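Local coordinates for flavin prenyltransferase PAD1, mitochondrial (Aspergillus niger, PDB 6QLG), which probably makes the prenylated FMN cofactor used by a ferulic acid decarboxylase, joining a dimethylallyl group to N5 and C6 of reduced FMN, at residues G52-I57 with Y84-H89; M106-S111 with D139-R144; R39-V44 with F212-G217; V182-V187 with G206-L211. All coordinates share one frame; numbering follows the deposited sequence. Where two conformers were deposited one is given.

Contact 1: residues G52-I57 with Y84-H89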
# COMPACT_ATOMS: atom_id res chain seq x y z
N GLY B 52 -7.16 -24.59 -25.35
CA GLY B 52 -5.94 -25.32 -25.10
C GLY B 52 -6.17 -26.63 -24.37
O GLY B 52 -5.35 -27.04 -23.54
N ALA B 53 -7.28 -27.30 -24.68
CA ALA B 53 -7.59 -28.57 -24.02
C ALA B 53 -6.51 -29.61 -24.27
O ALA B 53 -6.26 -30.46 -23.40
CB ALA B 53 -8.95 -29.09 -24.49
N MET B 54 -5.86 -29.57 -25.43
CA MET B 54 -4.80 -30.53 -25.72
C MET B 54 -3.64 -30.42 -24.74
O MET B 54 -2.93 -31.41 -24.51
CB MET B 54 -4.30 -30.34 -27.16
CG MET B 54 -3.40 -31.47 -27.66
SD MET B 54 -4.16 -33.11 -27.58
CE MET B 54 -5.69 -32.81 -28.45
N LEU B 55 -3.43 -29.24 -24.15
CA LEU B 55 -2.40 -29.11 -23.13
C LEU B 55 -2.68 -30.02 -21.94
O LEU B 55 -1.78 -30.70 -21.43
CB LEU B 55 -2.29 -27.65 -22.67
CG LEU B 55 -1.88 -26.61 -23.72
CD1 LEU B 55 -1.94 -25.21 -23.12
CD2 LEU B 55 -0.50 -26.91 -24.27
N GLY B 56 -3.93 -30.05 -21.47
CA GLY B 56 -4.27 -30.92 -20.35
C GLY B 56 -4.25 -32.39 -20.72
O GLY B 56 -3.84 -33.23 -19.92
N ILE B 57 -4.70 -32.71 -21.94
CA ILE B 57 -4.66 -34.10 -22.39
C ILE B 57 -3.23 -34.62 -22.43
O ILE B 57 -2.94 -35.73 -21.97
CB ILE B 57 -5.35 -34.23 -23.76
CG1 ILE B 57 -6.86 -34.04 -23.62
CG2 ILE B 57 -5.05 -35.59 -24.39
CD1 ILE B 57 -7.56 -33.68 -24.92
N TYR B 84 -14.83 -29.53 -28.80
CA TYR B 84 -14.75 -28.62 -29.94
C TYR B 84 -13.35 -28.55 -30.54
O TYR B 84 -13.21 -28.45 -31.76
CB TYR B 84 -15.21 -27.22 -29.53
CG TYR B 84 -15.28 -26.25 -30.68
CD1 TYR B 84 -16.34 -26.28 -31.58
CD2 TYR B 84 -14.29 -25.30 -30.87
CE1 TYR B 84 -16.41 -25.39 -32.63
CE2 TYR B 84 -14.35 -24.40 -31.93
CZ TYR B 84 -15.42 -24.46 -32.80
OH TYR B 84 -15.49 -23.57 -33.85
N GLU B 85 -12.32 -28.60 -29.70
CA GLU B 85 -10.96 -28.34 -30.14
C GLU B 85 -10.17 -29.59 -30.48
O GLU B 85 -9.16 -29.49 -31.18
CB GLU B 85 -10.19 -27.58 -29.06
CG GLU B 85 -10.69 -26.19 -28.83
CD GLU B 85 -9.79 -25.41 -27.90
OE1 GLU B 85 -8.88 -26.02 -27.28
OE2 GLU B 85 -10.00 -24.19 -27.78
N THR B 86 -10.60 -30.75 -29.99
CA THR B 86 -9.84 -31.98 -30.13
C THR B 86 -10.72 -33.06 -30.74
O THR B 86 -11.93 -32.90 -30.88
CB THR B 86 -9.29 -32.45 -28.78
OG1 THR B 86 -10.30 -33.19 -28.08
CG2 THR B 86 -8.86 -31.27 -27.92
N ASP B 87 -10.08 -34.17 -31.11
CA ASP B 87 -10.80 -35.37 -31.52
C ASP B 87 -11.15 -36.26 -30.34
O ASP B 87 -11.73 -37.33 -30.53
CB ASP B 87 -9.97 -36.16 -32.54
CG ASP B 87 -9.68 -35.35 -33.79
OD1 ASP B 87 -10.63 -34.81 -34.38
OD2 ASP B 87 -8.49 -35.25 -34.17
N TYR B 88 -10.82 -35.83 -29.12
CA TYR B 88 -11.16 -36.58 -27.93
C TYR B 88 -12.58 -36.26 -27.48
O TYR B 88 -13.08 -35.15 -27.67
CB TYR B 88 -10.20 -36.26 -26.78
CG TYR B 88 -8.80 -36.81 -26.95
CD1 TYR B 88 -7.92 -36.27 -27.87
CD2 TYR B 88 -8.35 -37.85 -26.15
CE1 TYR B 88 -6.63 -36.76 -28.02
CE2 TYR B 88 -7.07 -38.36 -26.29
CZ TYR B 88 -6.21 -37.81 -27.22
OH TYR B 88 -4.94 -38.30 -27.36
N HIS B 89 -13.22 -37.24 -26.92
CA HIS B 89 -14.42 -37.07 -26.13
C HIS B 89 -14.05 -37.09 -24.65
O HIS B 89 -13.07 -37.73 -24.26
CB HIS B 89 -15.43 -38.19 -26.42
CG HIS B 89 -16.78 -37.96 -25.82
ND1 HIS B 89 -17.12 -38.41 -24.56
CD2 HIS B 89 -17.88 -37.33 -26.30
CE1 HIS B 89 -18.37 -38.07 -24.30
NE2 HIS B 89 -18.85 -37.41 -25.33
O HOH W 1 -6.51 -27.81 -27.54
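Glu85, in the last turn of helix 76-85, turns its carboxylate onto the first turn of helix 53-65, a worked case of a side chain gripping the backbone NH groups at a helix start. Its OE1 accepts from Gly52 N at 3.0 Å through the syn lone pair, with a nearly straight N-H...O angle of 167°, and more weakly from Ala53 N at 3.3 Å. A water bonded to both OE1 and Met54 N brings in a third backbone NH. This grip lies beside Thr51, a residue of the FMN site.

Thr86, the first residue beyond helix 76-85, offers its CG2 methyl to Met54 CE at 3.6 Å. Its hydroxyl is occupied otherwise, bonding to Ile82 O and accepting from Tyr88 N in an ST turn.

That turn delivers the Tyr88 ring, which takes Ile57 CG2 over one face, 4.0 Å from the ring centroid, in a CH-pi contact. Met54 SD stands obliquely to the same ring at 5.4 Å from its centroid, a loose Met-aromatic contact; the chain of Met54 is bent at chi2 and chi3.

Beyond the pair, Ile201 of helix 197-210 touches Met54, while Val93 of helix 90-95 packs on both Ile57 and Tyr88.

Contact 2: residues M106-S111 with D139-R144. With FMN (flavin mononucleotide), chain T; DMA (dimethylallyl diphosphate), chain P.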
# COMPACT_ATOMS: atom_id res chain seq x y z
N MET B 106 -17.94 -31.87 -3.65
CA MET B 106 -17.10 -31.25 -2.62
C MET B 106 -16.68 -32.22 -1.53
O MET B 106 -15.92 -31.83 -0.64
CB MET B 106 -17.82 -30.05 -2.01
CG MET B 106 -18.39 -29.08 -3.05
SD MET B 106 -17.14 -28.53 -4.23
CE MET B 106 -16.10 -27.56 -3.15
N ALA B 107 -17.17 -33.46 -1.55
CA ALA B 107 -16.75 -34.49 -0.62
C ALA B 107 -15.75 -35.46 -1.23
O ALA B 107 -15.45 -36.49 -0.63
CB ALA B 107 -17.96 -35.26 -0.09
N ALA B 108 -15.24 -35.15 -2.42
CA ALA B 108 -14.24 -35.99 -3.05
C ALA B 108 -12.97 -36.02 -2.20
O ALA B 108 -12.70 -35.09 -1.44
CB ALA B 108 -13.92 -35.48 -4.46
N PRO B 109 -12.17 -37.09 -2.31
CA PRO B 109 -10.98 -37.19 -1.45
C PRO B 109 -10.01 -36.02 -1.58
O PRO B 109 -9.46 -35.57 -0.57
CB PRO B 109 -10.33 -38.51 -1.90
CG PRO B 109 -11.46 -39.30 -2.46
CD PRO B 109 -12.38 -38.31 -3.10
N VAL B 110 -9.81 -35.50 -2.79
CA VAL B 110 -8.83 -34.44 -3.01
C VAL B 110 -9.23 -33.11 -2.39
O VAL B 110 -8.40 -32.20 -2.32
CB VAL B 110 -8.56 -34.25 -4.51
CG1 VAL B 110 -7.96 -35.51 -5.12
CG2 VAL B 110 -9.85 -33.86 -5.23
N SER B 111 -10.47 -32.96 -1.95
CA SER B 111 -10.92 -31.69 -1.40
C SER B 111 -10.51 -31.49 0.06
O SER B 111 -10.83 -30.43 0.63
CB SER B 111 -12.44 -31.55 -1.53
OG SER B 111 -13.10 -32.47 -0.68
N ASP B 139 -16.06 -22.70 -4.78
CA ASP B 139 -17.39 -23.29 -4.84
C ASP B 139 -17.49 -24.48 -5.80
O ASP B 139 -18.60 -24.98 -6.02
CB ASP B 139 -18.43 -22.22 -5.19
CG ASP B 139 -18.58 -22.01 -6.69
OD1 ASP B 139 -17.57 -22.07 -7.42
OD2 ASP B 139 -19.73 -21.78 -7.13
N ASP B 140 -16.38 -24.94 -6.37
CA ASP B 140 -16.36 -26.22 -7.08
C ASP B 140 -15.09 -26.97 -6.69
O ASP B 140 -14.23 -26.45 -5.97
CB ASP B 140 -16.49 -26.06 -8.61
CG ASP B 140 -15.32 -25.31 -9.24
OD1 ASP B 140 -14.14 -25.65 -8.99
OD2 ASP B 140 -15.59 -24.37 -10.02
N LEU B 141 -14.98 -28.21 -7.18
CA LEU B 141 -13.90 -29.08 -6.72
C LEU B 141 -12.53 -28.59 -7.19
O LEU B 141 -11.54 -28.78 -6.49
CB LEU B 141 -14.13 -30.52 -7.18
CG LEU B 141 -13.12 -31.51 -6.59
CD1 LEU B 141 -13.13 -31.42 -5.07
CD2 LEU B 141 -13.43 -32.92 -7.05
N ILE B 142 -12.46 -27.97 -8.37
CA ILE B 142 -11.18 -27.47 -8.86
C ILE B 142 -10.67 -26.35 -7.97
O ILE B 142 -9.52 -26.37 -7.51
CB ILE B 142 -11.31 -27.02 -10.33
CG1 ILE B 142 -11.43 -28.23 -11.25
CG2 ILE B 142 -10.12 -26.16 -10.73
CD1 ILE B 142 -11.64 -27.88 -12.71
N SER B 143 -11.52 -25.36 -7.69
CA SER B 143 -11.06 -24.21 -6.90
C SER B 143 -10.85 -24.59 -5.44
O SER B 143 -9.91 -24.10 -4.80
CB SER B 143 -12.06 -23.06 -7.03
OG SER B 143 -13.39 -23.50 -6.83
N ARG B 144 -11.68 -25.49 -4.90
CA ARG B 144 -11.49 -25.93 -3.52
C ARG B 144 -10.19 -26.70 -3.36
O ARG B 144 -9.44 -26.48 -2.40
CB ARG B 144 -12.68 -26.77 -3.06
CG ARG B 144 -12.52 -27.38 -1.67
CD ARG B 144 -12.30 -26.32 -0.60
NE ARG B 144 -12.13 -26.90 0.73
CZ ARG B 144 -11.67 -26.24 1.79
NH1 ARG B 144 -11.32 -24.97 1.69
NH2 ARG B 144 -11.56 -26.86 2.96
N1 FMN T . -14.60 -25.89 3.74
C2 FMN T . -13.99 -25.04 4.64
O2 FMN T . -13.59 -23.94 4.25
N3 FMN T . -13.83 -25.42 5.95
C4 FMN T . -14.28 -26.66 6.38
O4 FMN T . -14.14 -27.01 7.56
C4A FMN T . -14.89 -27.52 5.48
N5 FMN T . -15.34 -28.75 5.91
C5A FMN T . -15.95 -29.60 5.02
C6 FMN T . -16.40 -30.85 5.45
C7 FMN T . -17.02 -31.71 4.55
C7M FMN T . -17.51 -33.05 5.00
C8 FMN T . -17.18 -31.33 3.22
C8M FMN T . -17.85 -32.27 2.26
C9 FMN T . -16.73 -30.08 2.79
C9A FMN T . -16.11 -29.22 3.69
N10 FMN T . -15.66 -27.98 3.26
C10 FMN T . -15.05 -27.13 4.15
C1' FMN T . -15.82 -27.55 1.83
C2' FMN T . -17.04 -26.67 1.62
O2' FMN T . -18.20 -27.41 1.89
C3' FMN T . -17.08 -26.20 0.17
O3' FMN T . -16.11 -25.20 -0.05
C4' FMN T . -18.45 -25.63 -0.19
O4' FMN T . -18.41 -25.12 -1.50
C5' FMN T . -18.86 -24.48 0.73
O5' FMN T . -20.13 -24.02 0.30
P FMN T . -21.08 -23.12 1.23
O1P FMN T . -22.07 -22.38 0.36
O2P FMN T . -21.81 -24.02 2.20
O3P FMN T . -20.25 -22.10 1.99
C1 DMA P . -12.09 -31.13 4.94
O1 DMA P . -10.74 -30.88 4.71
C2 DMA P . -12.77 -31.48 3.62
C3 DMA P . -13.59 -32.51 3.55
C4 DMA P . -14.26 -32.86 2.23
C5 DMA P . -13.85 -33.36 4.79
PA DMA P . -9.96 -29.86 5.74
O1A DMA P . -10.60 -28.50 5.67
O2A DMA P . -8.50 -29.76 5.35
O3A DMA P . -10.10 -30.45 7.27
PB DMA P . -8.84 -30.57 8.33
O1B DMA P . -8.10 -29.26 8.36
O2B DMA P . -7.91 -31.67 7.86
O3B DMA P . -9.35 -30.88 9.71
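The guanidinium of Arg144 is the flat group to which this contact is fitted: FMN N1 lies over one face, 3.3 Å above its plane and toward the rim, while O1A of dimethylallyl diphosphate sits at its edge, 3.3 Å from Arg144 NH2. Ser111 O approaches obliquely. The setting is the flavin and prenyl-donor pocket of a flavoprotein of the UbiX/PAD1 family, built between subunits: Arg144 NH2 also forms a salt bridge with Glu162 of a neighbouring subunit, and FMN is hydrogen-bonded to that same subunit, among others through Ser75, Ser126 and Lys128. The salt bridge probably helps fix the orientation of the guanidinium.

Packing makes up the rest of the contact. Met106 is bent at both chi2 (-54°) and chi3 (-67°), which brings its CE methyl against the aliphatic part of Arg144; CE reaches Arg144 CB at 3.5 Å, and SD lies against the Asp140-Leu141 peptide. Leu141 lays its two methyls against the 106-111 loop. CD2 meets Ala108 CB at 3.7 Å, CD1 meets Ser111 CB at 3.6 Å, and the Val110 side chain crosses that of Leu141 at about a right angle.

Helix 141-151, which carries both Leu141 and Arg144, is itself capped at its start. Asp140 OD1 accepts from Ser143 N at 2.9 Å, met nearly along the C-O axis at an N-H...O angle of 168°, and Asp140 O receives both Arg144 N and, from above the carbonyl plane, Ser143 OG.

Contact 3: residues R39-V44 with F212-G217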
# COMPACT_ATOMS: atom_id res chain seq x y z
N ARG B 39 2.25 -45.59 -2.67
CA ARG B 39 3.65 -45.20 -2.66
C ARG B 39 3.99 -44.33 -3.87
O ARG B 39 5.04 -43.70 -3.92
CB ARG B 39 4.55 -46.44 -2.64
N ARG B 40 3.08 -44.30 -4.84
CA ARG B 40 3.28 -43.49 -6.03
C ARG B 40 2.92 -42.03 -5.75
O ARG B 40 2.06 -41.72 -4.92
CB ARG B 40 2.43 -44.01 -7.19
CG ARG B 40 2.82 -45.40 -7.68
CD ARG B 40 2.37 -45.63 -9.12
NE ARG B 40 0.92 -45.55 -9.26
CZ ARG B 40 0.30 -45.20 -10.38
NH1 ARG B 40 1.01 -44.90 -11.47
NH2 ARG B 40 -1.02 -45.15 -10.43
N ARG B 41 3.59 -41.13 -6.46
CA ARG B 41 3.28 -39.71 -6.37
C ARG B 41 1.90 -39.43 -6.95
O ARG B 41 1.52 -40.00 -7.98
CB ARG B 41 4.35 -38.89 -7.09
CG ARG B 41 5.78 -39.28 -6.74
CD ARG B 41 6.79 -38.35 -7.39
NE ARG B 41 6.38 -36.95 -7.33
CZ ARG B 41 7.09 -35.94 -7.84
NH1 ARG B 41 8.24 -36.18 -8.44
NH2 ARG B 41 6.64 -34.70 -7.74
N ARG B 42 1.16 -38.56 -6.28
CA ARG B 42 -0.18 -38.16 -6.71
C ARG B 42 -0.16 -36.72 -7.17
O ARG B 42 0.35 -35.84 -6.46
CB ARG B 42 -1.20 -38.32 -5.58
CG ARG B 42 -1.49 -39.75 -5.16
CD ARG B 42 -2.10 -39.75 -3.77
NE ARG B 42 -2.92 -40.93 -3.50
CZ ARG B 42 -3.50 -41.17 -2.33
NH1 ARG B 42 -3.35 -40.31 -1.32
NH2 ARG B 42 -4.22 -42.26 -2.16
N ILE B 43 -0.73 -36.46 -8.35
CA ILE B 43 -0.87 -35.11 -8.88
C ILE B 43 -2.30 -34.92 -9.34
O ILE B 43 -2.82 -35.74 -10.11
CB ILE B 43 0.12 -34.83 -10.03
CG1 ILE B 43 1.54 -34.70 -9.48
CG2 ILE B 43 -0.28 -33.57 -10.79
CD1 ILE B 43 2.54 -34.17 -10.49
N VAL B 44 -2.94 -33.85 -8.87
CA VAL B 44 -4.28 -33.50 -9.33
C VAL B 44 -4.16 -32.72 -10.63
O VAL B 44 -3.42 -31.74 -10.72
CB VAL B 44 -5.02 -32.68 -8.26
CG1 VAL B 44 -6.40 -32.27 -8.77
CG2 VAL B 44 -5.14 -33.47 -6.97
N PHE B 212 7.26 -29.77 -10.99
CA PHE B 212 7.04 -30.85 -10.04
C PHE B 212 8.26 -31.77 -9.95
O PHE B 212 8.14 -32.90 -9.45
CB PHE B 212 5.80 -31.66 -10.43
CG PHE B 212 4.54 -30.85 -10.47
CD1 PHE B 212 3.80 -30.63 -9.33
CD2 PHE B 212 4.10 -30.30 -11.67
CE1 PHE B 212 2.63 -29.88 -9.37
CE2 PHE B 212 2.94 -29.55 -11.71
CZ PHE B 212 2.20 -29.34 -10.56
N ASP B 213 9.41 -31.31 -10.44
CA ASP B 213 10.64 -32.10 -10.48
C ASP B 213 10.43 -33.41 -11.22
O ASP B 213 10.76 -34.50 -10.74
CB ASP B 213 11.19 -32.33 -9.07
CG ASP B 213 11.42 -31.04 -8.31
OD1 ASP B 213 12.05 -30.12 -8.88
OD2 ASP B 213 10.97 -30.93 -7.15
N LEU B 214 9.86 -33.30 -12.42
CA LEU B 214 9.60 -34.43 -13.30
C LEU B 214 10.22 -34.14 -14.66
O LEU B 214 10.09 -33.03 -15.19
CB LEU B 214 8.10 -34.70 -13.45
CG LEU B 214 7.39 -35.26 -12.21
CD1 LEU B 214 5.88 -35.10 -12.36
CD2 LEU B 214 7.77 -36.72 -11.98
N ASP B 215 10.88 -35.14 -15.23
CA ASP B 215 11.59 -35.02 -16.50
C ASP B 215 10.93 -35.96 -17.51
O ASP B 215 11.13 -37.17 -17.45
CB ASP B 215 13.07 -35.34 -16.32
CG ASP B 215 13.89 -35.11 -17.58
OD1 ASP B 215 13.33 -34.63 -18.59
OD2 ASP B 215 15.10 -35.40 -17.56
N THR B 216 10.14 -35.39 -18.42
CA THR B 216 9.52 -36.22 -19.46
C THR B 216 10.55 -36.80 -20.41
O THR B 216 10.27 -37.83 -21.04
CB THR B 216 8.50 -35.41 -20.26
OG1 THR B 216 9.17 -34.34 -20.96
CG2 THR B 216 7.42 -34.83 -19.35
N GLY B 217 11.72 -36.18 -20.54
CA GLY B 217 12.71 -36.61 -21.51
C GLY B 217 12.21 -36.61 -22.94
O GLY B 217 12.79 -37.30 -23.78
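Ile43 and Phe212 form the close-packed half of this contact, where strand 42-47, in the middle of the parallel Rossmann-like sheet of this flavoprotein, meets the loop following helix 197-210. Ile43 CD1 lies over one face of the Phe212 ring, 4.2 Å from its centroid and 24° off the normal, a CH-pi contact displaced toward CG and CD1. The same methyl reaches Leu214 CD1 at 3.9 Å, so one terminal carbon serves two partners. Leu63 of helix 53-65 touches both Ile43 and Leu214, and Val157 of strand 155-160 packs on Phe212.

The other half is more open and polar. Arg41 extends past Leu214 in the opposite direction, bent at chi3 (42°), with NH1 3.6 Å from Leu214 CD2. Beyond this sliding contact its guanidinium turns edge-on to the carbonyls of Phe212 and Asp213. Asp213 lies at the exposed margin and supplies its backbone, with positive phi, as the C-prime residue of a Schellman motif that ends the helix.

The carbonyl oxygen of Phe212, just past the helix, accepts from both terminal nitrogens of the guanidinium: Arg41 NH2 bonds to Phe212 O at 2.9 Å, in both the carbonyl and guanidinium planes, and NH1 adds a weak bond at 3.4 Å to the same Phe212 O.

Contact 4: residues V182-V187 with G206-L211. With DMA (dimethylallyl diphosphate), chain N.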
# COMPACT_ATOMS: atom_id res chain seq x y z
N VAL B 182 2.01 -20.83 -8.99
CA VAL B 182 2.93 -20.56 -10.09
C VAL B 182 2.10 -20.31 -11.34
O VAL B 182 1.32 -21.18 -11.76
CB VAL B 182 3.91 -21.73 -10.31
CG1 VAL B 182 4.80 -21.44 -11.51
CG2 VAL B 182 4.74 -21.96 -9.05
N ILE B 183 2.27 -19.14 -11.94
CA ILE B 183 1.59 -18.79 -13.18
C ILE B 183 2.45 -19.25 -14.35
O ILE B 183 3.61 -18.83 -14.48
CB ILE B 183 1.32 -17.27 -13.26
CG1 ILE B 183 0.50 -16.81 -12.05
CG2 ILE B 183 0.61 -16.92 -14.56
CD1 ILE B 183 -0.86 -17.47 -11.94
N PHE B 184 1.89 -20.11 -15.20
CA PHE B 184 2.59 -20.67 -16.36
C PHE B 184 1.78 -20.36 -17.61
O PHE B 184 0.98 -21.19 -18.07
CB PHE B 184 2.80 -22.18 -16.20
CG PHE B 184 3.76 -22.78 -17.20
CD1 PHE B 184 3.42 -22.93 -18.54
CD2 PHE B 184 5.02 -23.21 -16.79
CE1 PHE B 184 4.30 -23.48 -19.45
CE2 PHE B 184 5.91 -23.77 -17.70
CZ PHE B 184 5.55 -23.90 -19.03
N PRO B 185 1.96 -19.18 -18.21
CA PRO B 185 1.31 -18.91 -19.50
C PRO B 185 1.89 -19.82 -20.57
O PRO B 185 3.11 -19.94 -20.71
CB PRO B 185 1.65 -17.44 -19.77
CG PRO B 185 2.82 -17.13 -18.90
CD PRO B 185 2.75 -18.04 -17.72
N PRO B 186 1.04 -20.49 -21.35
CA PRO B 186 1.54 -21.46 -22.34
C PRO B 186 2.03 -20.79 -23.62
O PRO B 186 1.46 -20.92 -24.70
CB PRO B 186 0.32 -22.36 -22.57
CG PRO B 186 -0.84 -21.43 -22.39
CD PRO B 186 -0.44 -20.44 -21.31
N VAL B 187 3.12 -20.03 -23.50
CA VAL B 187 3.70 -19.33 -24.64
C VAL B 187 4.70 -20.26 -25.33
O VAL B 187 5.52 -20.89 -24.66
CB VAL B 187 4.36 -18.00 -24.22
CG1 VAL B 187 3.29 -16.97 -23.86
CG2 VAL B 187 5.31 -18.21 -23.05
N GLY B 206 6.53 -30.43 -21.03
CA GLY B 206 7.73 -30.81 -20.31
C GLY B 206 8.20 -29.73 -19.35
O GLY B 206 8.70 -30.03 -18.26
N ARG B 207 8.05 -28.46 -19.74
CA ARG B 207 8.46 -27.37 -18.86
C ARG B 207 7.49 -27.21 -17.69
O ARG B 207 7.91 -26.83 -16.59
CB ARG B 207 8.57 -26.07 -19.65
CG ARG B 207 9.64 -26.11 -20.74
CD ARG B 207 11.04 -26.04 -20.15
NE ARG B 207 11.39 -24.69 -19.74
CZ ARG B 207 11.40 -24.27 -18.48
NH1 ARG B 207 11.10 -25.11 -17.49
NH2 ARG B 207 11.72 -23.01 -18.19
N MET B 208 6.20 -27.49 -17.91
CA MET B 208 5.24 -27.50 -16.81
C MET B 208 5.65 -28.52 -15.75
O MET B 208 5.68 -28.20 -14.56
CB MET B 208 3.84 -27.84 -17.33
CG MET B 208 3.18 -26.79 -18.18
SD MET B 208 1.68 -27.46 -18.92
CE MET B 208 1.51 -26.40 -20.35
N LEU B 209 5.94 -29.74 -16.18
CA LEU B 209 6.22 -30.82 -15.23
C LEU B 209 7.58 -30.68 -14.57
O LEU B 209 7.83 -31.33 -13.56
CB LEU B 209 6.10 -32.17 -15.94
CG LEU B 209 4.72 -32.44 -16.56
CD1 LEU B 209 4.63 -33.85 -17.10
CD2 LEU B 209 3.60 -32.16 -15.56
N ASP B 210 8.47 -29.84 -15.13
CA ASP B 210 9.70 -29.49 -14.43
C ASP B 210 9.41 -28.89 -13.06
O ASP B 210 10.18 -29.09 -12.11
CB ASP B 210 10.53 -28.51 -15.26
CG ASP B 210 11.29 -29.18 -16.38
OD1 ASP B 210 11.47 -30.42 -16.33
OD2 ASP B 210 11.71 -28.47 -17.32
N LEU B 211 8.31 -28.15 -12.94
CA LEU B 211 7.95 -27.52 -11.68
C LEU B 211 7.54 -28.52 -10.61
O LEU B 211 7.48 -28.16 -9.43
CB LEU B 211 6.83 -26.50 -11.91
CG LEU B 211 7.27 -25.32 -12.77
CD1 LEU B 211 6.07 -24.60 -13.38
CD2 LEU B 211 8.12 -24.35 -11.96
C1 DMA N . 14.71 -19.86 -22.93
O1 DMA N . 14.47 -20.62 -21.78
C2 DMA N . 16.08 -19.19 -22.83
C3 DMA N . 16.99 -19.42 -23.75
C4 DMA N . 18.36 -18.75 -23.64
C5 DMA N . 16.70 -20.35 -24.93
PA DMA N . 13.43 -20.02 -20.65
O1A DMA N . 13.05 -18.60 -21.01
O2A DMA N . 14.09 -20.04 -19.29
O3A DMA N . 12.07 -20.95 -20.58
PB DMA N . 11.49 -21.79 -21.87
O1B DMA N . 11.78 -21.02 -23.14
O2B DMA N . 9.99 -21.95 -21.74
O3B DMA N . 12.16 -23.14 -21.92
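Apolar packing between Phe184 and Met208 dominates this contact, which joins strand 182-183, the outermost of the sheet within this chain, and the loop after it to the last turns of helix 197-210. Met208 CG stands almost over the centre of the Phe184 ring, 3.8 Å from the centroid and only 12° off the normal, a CH-pi contact. SD lies farther out above the same face, 5.2 Å from the centroid, adding a Met-aromatic contact. With Phe184 CG anti to the backbone N (chi1 -168°), the ring is directed onto Met208 and Leu211. Its rim meets Arg207 CB, which approaches near the ring plane at 3.8 Å from Phe184 CZ. Leu211 CD1 then bridges two residues, 3.8 Å from Phe184 CD2 and 3.9 Å from Val182 CG1.

The polar interactions lie at the far end of Arg207, whose chain bends at chi2 and chi3 and carries the guanidinium away from Phe184, the two planes being nearly perpendicular. NE donates to O3B of dimethylallyl diphosphate at 2.8 Å, and NH2 to the bridging O3A at 3.2 Å; both bonds are nearly straight. NH1 makes a weak, long salt bridge with Asp210, itself paired with Arg221. Arg207 NH2 also forms a salt bridge with Glu152 of a neighbouring subunit.

One residue therefore divides its labour, its CB anchored at a buried aromatic edge and its guanidinium on the diphosphate. The carboxylates probably help orient the guanidinium, consistent with the predicted role of Arg207 in binding dimethylallyl phosphate.

Contacts 3 and 4 both reach the parallel sheet, and contact 3 closes the longest loop, with the other three nested inside it. These two are direct neighbours, centres 14 Å apart, with consecutive segments, and Leu214 N probably bonds to Leu209 O at 3.0 Å. Contact 4 also meets contact 1, through Pro186 CB and Leu55 CD1 at 3.7 Å, while Val110 and Val44 join contact 2 to contact 3. In contact 1 the side chain of Glu85 lies about 5 Å from a bound FMN. Contacts 2 and 4 lie on opposite sides of the chain's centre, yet each reaches a dimethylallyl diphosphate. Such sites are shared between subunits, so distant parts of one chain serve different pockets.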